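PDB 6C2C: dihydrocoumarin hydrolase, AncDHCH1 from Pseudomonas sp., which probably hydrolyses the lactone ring of dihydrocoumarin at a two-zinc centre and appears to be a reconstructed relative of methyl-parathion hydrolase. Local coordinates for residues T30-G35 / L80-T85; A71-T76 / A105-E110. One frame throughout, in Å; residues are numbered along the deposited sequence. Where two conformers were deposited one is given.

Interaction 1: T30-G35 / L80-T85; sequences TALSDG and LVLVDT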
# COMPACT_ATOMS: atom_id res chain seq x y z
N THR A 30 6.63 -10.54 -4.04
CA THR A 30 5.87 -11.10 -2.91
C THR A 30 4.97 -9.98 -2.38
O THR A 30 5.46 -9.02 -1.78
CB THR A 30 6.77 -11.65 -1.79
OG1 THR A 30 7.80 -12.51 -2.31
CG2 THR A 30 5.92 -12.40 -0.73
N ALA A 31 3.65 -10.08 -2.61
CA ALA A 31 2.71 -9.21 -1.90
C ALA A 31 2.74 -9.57 -0.43
O ALA A 31 2.71 -10.75 -0.06
CB ALA A 31 1.29 -9.41 -2.46
N LEU A 32 2.83 -8.56 0.43
CA LEU A 32 2.86 -8.74 1.86
C LEU A 32 1.66 -8.05 2.48
O LEU A 32 1.42 -6.87 2.23
CB LEU A 32 4.17 -8.19 2.43
CG LEU A 32 5.46 -8.88 1.96
CD1 LEU A 32 6.66 -8.07 2.45
CD2 LEU A 32 5.55 -10.28 2.56
N SER A 33 0.94 -8.76 3.32
CA SER A 33 -0.18 -8.14 4.01
C SER A 33 0.27 -7.55 5.35
O SER A 33 0.98 -8.22 6.13
CB SER A 33 -1.24 -9.20 4.27
OG SER A 33 -2.30 -8.67 5.06
N ASP A 34 -0.14 -6.31 5.63
CA ASP A 34 0.07 -5.80 6.95
C ASP A 34 -1.10 -6.08 7.88
O ASP A 34 -1.05 -5.65 9.05
CB ASP A 34 0.31 -4.27 6.90
CG ASP A 34 0.90 -3.74 8.20
OD1 ASP A 34 1.91 -4.32 8.68
OD2 ASP A 34 0.38 -2.73 8.71
N GLY A 35 -2.12 -6.76 7.39
CA GLY A 35 -3.38 -6.89 8.11
C GLY A 35 -4.47 -6.16 7.35
O GLY A 35 -4.28 -5.66 6.23
N LEU A 80 17.18 -6.66 -3.29
CA LEU A 80 15.89 -6.95 -2.64
C LEU A 80 15.28 -5.61 -2.22
O LEU A 80 15.85 -4.90 -1.38
CB LEU A 80 16.06 -7.86 -1.43
CG LEU A 80 14.76 -8.35 -0.79
CD1 LEU A 80 13.89 -9.24 -1.75
CD2 LEU A 80 15.07 -9.13 0.52
N VAL A 81 14.12 -5.28 -2.78
CA VAL A 81 13.51 -3.98 -2.51
C VAL A 81 12.10 -4.18 -2.02
O VAL A 81 11.39 -5.10 -2.42
CB VAL A 81 13.55 -3.07 -3.74
CG1 VAL A 81 15.01 -2.91 -4.20
CG2 VAL A 81 12.72 -3.68 -4.82
N LEU A 82 11.72 -3.33 -1.09
CA LEU A 82 10.40 -3.42 -0.46
C LEU A 82 9.68 -2.11 -0.74
O LEU A 82 10.21 -1.03 -0.44
CB LEU A 82 10.55 -3.66 1.02
CG LEU A 82 9.25 -3.60 1.84
CD1 LEU A 82 8.25 -4.64 1.36
CD2 LEU A 82 9.53 -3.77 3.34
N VAL A 83 8.48 -2.21 -1.31
CA VAL A 83 7.62 -1.04 -1.60
C VAL A 83 6.52 -0.99 -0.54
O VAL A 83 5.76 -1.87 -0.41
CB VAL A 83 6.95 -1.12 -2.96
CG1 VAL A 83 5.99 0.02 -3.13
CG2 VAL A 83 8.00 -1.05 -4.06
N ASP A 84 6.66 0.02 0.30
CA ASP A 84 5.83 0.28 1.48
C ASP A 84 6.11 -0.71 2.62
O ASP A 84 6.71 -1.69 2.38
CB ASP A 84 4.39 0.44 1.15
CG ASP A 84 4.10 1.77 0.44
OD1 ASP A 84 4.96 2.66 0.47
OD2 ASP A 84 3.03 1.85 -0.12
N THR A 85 5.66 -0.37 3.83
CA THR A 85 6.01 -1.19 4.99
C THR A 85 4.93 -1.41 6.01
O THR A 85 5.18 -1.90 7.04
CB THR A 85 7.20 -0.59 5.79
OG1 THR A 85 6.81 0.63 6.40
CG2 THR A 85 8.45 -0.32 4.93
O HOH W 1 3.99 -2.92 9.48
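Asp34 OD1 is gripped by two donors, a water that bridges to Thr85 and the backbone N of Leu98, the water lying 2.6 Å from Asp34 OD1. The same water gives its other hydrogen to Thr85 O at 2.9 Å. The two oxygens are both acceptors and lie 4.4 Å apart, Asp34 OD1 from Thr85 O, so a molecule with two protons to give is well suited to join them. Asp34 OD2 takes the backbone N-H groups of Ala87 and Gly96. With these four hydrogen bonds the rotation of the buried carboxylate is fixed, and so many donors would be expected to favour its charged form. Just beyond, Gly35 N donates to Ser33 OG at 3.0 Å, an ST turn within the strand.

The strands involved, 27-39 and 80-83, are not neighbours. Strand 65-75 runs between them in the mixed sheet of this metallo-beta-lactamase superfamily protein, and the nearest CA pair, Asp34 and Thr85, is 7.8 Å apart. Side chains therefore have to reach over the intervening strand on one face of the sheet. Leu32 and Leu82 do this with single methyl groups, CD1 of Leu32 lying 3.9 Å from CD1 of Leu82, their side chains crossing at about a right angle. Leu82 gets there because its CG is anti to the backbone N (chi1 172°), whereas Leu32 is already directed at the other strand. Phe19 packs against Leu32, and Phe136 against Leu82. Where strand 80-83 ends, the chain is tied to the metal centre: Asp84 OD2 is hydrogen-bonded to ND1 of His124, a zinc ligand, making Asp84 a second-shell residue, and Thr85 OG1 is hydrogen-bonded to His124 O.

Interaction 2: A71-T76 / A105-E110; sequences AYLVNT and AGYQPE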
# COMPACT_ATOMS: atom_id res chain seq x y z
N ALA A 71 1.87 -4.22 1.05
CA ALA A 71 3.19 -3.76 0.62
C ALA A 71 3.69 -4.79 -0.38
O ALA A 71 3.13 -5.89 -0.48
CB ALA A 71 4.14 -3.63 1.82
N TYR A 72 4.76 -4.49 -1.12
CA TYR A 72 5.21 -5.38 -2.20
C TYR A 72 6.73 -5.53 -2.18
O TYR A 72 7.45 -4.54 -2.35
CB TYR A 72 4.71 -4.85 -3.57
CG TYR A 72 3.21 -4.82 -3.58
CD1 TYR A 72 2.52 -5.95 -3.97
CD2 TYR A 72 2.49 -3.70 -3.19
CE1 TYR A 72 1.12 -5.97 -3.93
CE2 TYR A 72 1.10 -3.69 -3.16
CZ TYR A 72 0.42 -4.84 -3.48
OH TYR A 72 -0.97 -4.84 -3.41
N LEU A 73 7.21 -6.78 -2.01
CA LEU A 73 8.64 -7.08 -2.01
C LEU A 73 9.01 -7.48 -3.42
O LEU A 73 8.27 -8.24 -4.07
CB LEU A 73 8.91 -8.25 -1.05
CG LEU A 73 10.32 -8.60 -0.75
CD1 LEU A 73 10.97 -7.53 0.14
CD2 LEU A 73 10.32 -9.94 -0.01
N VAL A 74 10.17 -7.00 -3.91
CA VAL A 74 10.63 -7.35 -5.26
C VAL A 74 12.09 -7.81 -5.18
O VAL A 74 12.98 -7.05 -4.75
CB VAL A 74 10.51 -6.17 -6.25
CG1 VAL A 74 10.88 -6.66 -7.64
CG2 VAL A 74 9.09 -5.58 -6.26
N ASN A 75 12.34 -9.03 -5.61
CA ASN A 75 13.70 -9.57 -5.63
C ASN A 75 14.10 -9.56 -7.11
O ASN A 75 13.58 -10.38 -7.89
CB ASN A 75 13.73 -10.96 -5.01
CG ASN A 75 15.16 -11.50 -4.90
OD1 ASN A 75 15.99 -11.22 -5.78
ND2 ASN A 75 15.40 -12.38 -3.93
N THR A 76 14.98 -8.62 -7.47
CA THR A 76 15.40 -8.40 -8.86
C THR A 76 16.60 -9.24 -9.19
O THR A 76 17.05 -9.19 -10.34
CB THR A 76 15.76 -6.95 -9.15
OG1 THR A 76 16.99 -6.61 -8.48
CG2 THR A 76 14.66 -6.01 -8.69
N ALA A 105 7.34 -15.38 4.41
CA ALA A 105 7.67 -15.37 3.00
C ALA A 105 9.12 -15.73 2.74
O ALA A 105 9.55 -15.81 1.58
CB ALA A 105 7.36 -13.98 2.43
N GLY A 106 9.89 -15.95 3.80
CA GLY A 106 11.21 -16.51 3.59
C GLY A 106 12.33 -15.48 3.57
O GLY A 106 13.46 -15.84 3.19
N TYR A 107 12.08 -14.24 4.00
CA TYR A 107 13.11 -13.22 4.05
C TYR A 107 13.23 -12.61 5.43
O TYR A 107 12.30 -12.63 6.24
CB TYR A 107 12.83 -12.10 3.04
CG TYR A 107 12.91 -12.54 1.62
CD1 TYR A 107 14.17 -12.74 1.02
CD2 TYR A 107 11.77 -12.87 0.88
CE1 TYR A 107 14.28 -13.16 -0.31
CE2 TYR A 107 11.88 -13.26 -0.47
CZ TYR A 107 13.13 -13.42 -1.05
OH TYR A 107 13.26 -13.78 -2.38
N GLN A 108 14.40 -12.01 5.69
CA GLN A 108 14.65 -11.33 6.93
C GLN A 108 14.85 -9.86 6.67
O GLN A 108 15.34 -9.49 5.59
CB GLN A 108 15.90 -11.87 7.64
CG GLN A 108 15.72 -13.31 8.17
CD GLN A 108 15.83 -14.32 7.05
OE1 GLN A 108 14.83 -15.01 6.67
NE2 GLN A 108 17.03 -14.42 6.49
N PRO A 109 14.50 -9.00 7.64
CA PRO A 109 14.64 -7.55 7.40
C PRO A 109 16.04 -7.12 7.00
O PRO A 109 16.19 -6.15 6.23
CB PRO A 109 14.19 -6.92 8.73
CG PRO A 109 13.34 -7.96 9.37
CD PRO A 109 13.96 -9.28 8.99
N GLU A 110 17.09 -7.76 7.52
CA GLU A 110 18.43 -7.36 7.19
C GLU A 110 18.79 -7.63 5.74
O GLU A 110 19.76 -7.04 5.23
CB GLU A 110 19.45 -8.06 8.11
CG GLU A 110 19.60 -9.59 7.91
CD GLU A 110 20.65 -10.22 8.92
OE1 GLU A 110 20.66 -11.47 9.17
OE2 GLU A 110 21.48 -9.45 9.48
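Tyr107 meets Leu73 and Asn75 in a mixed contact, one apolar touch and one hydrogen bond, in which the loop after helix 98-104 is laid against the end of strand 65-75, an inner strand of the mixed sheet in the metallo-beta-lactamase fold. The loop begins with a Schellman motif: Gly106 leaves the helix with positive phi (98°), a conformation that calls for glycine, and the chain then sends Tyr107 back to the sheet. Tyr107 is the one loop residue that makes the contact. Alternate residues of the strand, Leu73 and Asn75, face it, as expected for side chains on one face of a sheet.

Leu73 uses a single methyl. Its CD2 approaches the ring obliquely, 3.4 Å from Tyr107 CD2 and 3.7 Å from CE2, which is close packing for carbon atoms. Leu102 of the preceding helix and Leu80 of the next strand touch both Leu73 and Tyr107, giving the ring an apolar setting.

The phenol end is held by polar groups. Glu28 OE1, on strand 27-39, is hydrogen-bonded to Tyr107 OH, and Asn75 brings a second bond from the other segment. With CG anti to its backbone N (chi1 -175°), Asn75 extends its amide to the hydroxyl, while OD1 accepts from the backbone N of Gly77 and so helps settle which way round the amide lies. Amide and ring planes are 57° apart, and Asn75 ND2 donates to Tyr107 OH over 3.0 Å, the oxygen lying slightly out of the amide plane.

Interactions 1 and 2 illustrate how one sheet can be tied together both across its strands and to the chain covering it. Their centres are 7 Å apart, and their segments alternate along the chain: 30-35, 71-76, 80-85, 105-110. In the sheet the two segments of interaction 1 flank 71-76, a member of interaction 2. Probable backbone hydrogen bonds link Val81 O to Val74 N and Tyr72 O to Val83 N. Interaction 1 lies nearer the zinc centre, the Asp34 side chain being about 10 Å from a zinc ion, whereas interaction 2 lies farther from the chain centre, packing the loop beyond helix 98-104 onto the same sheet.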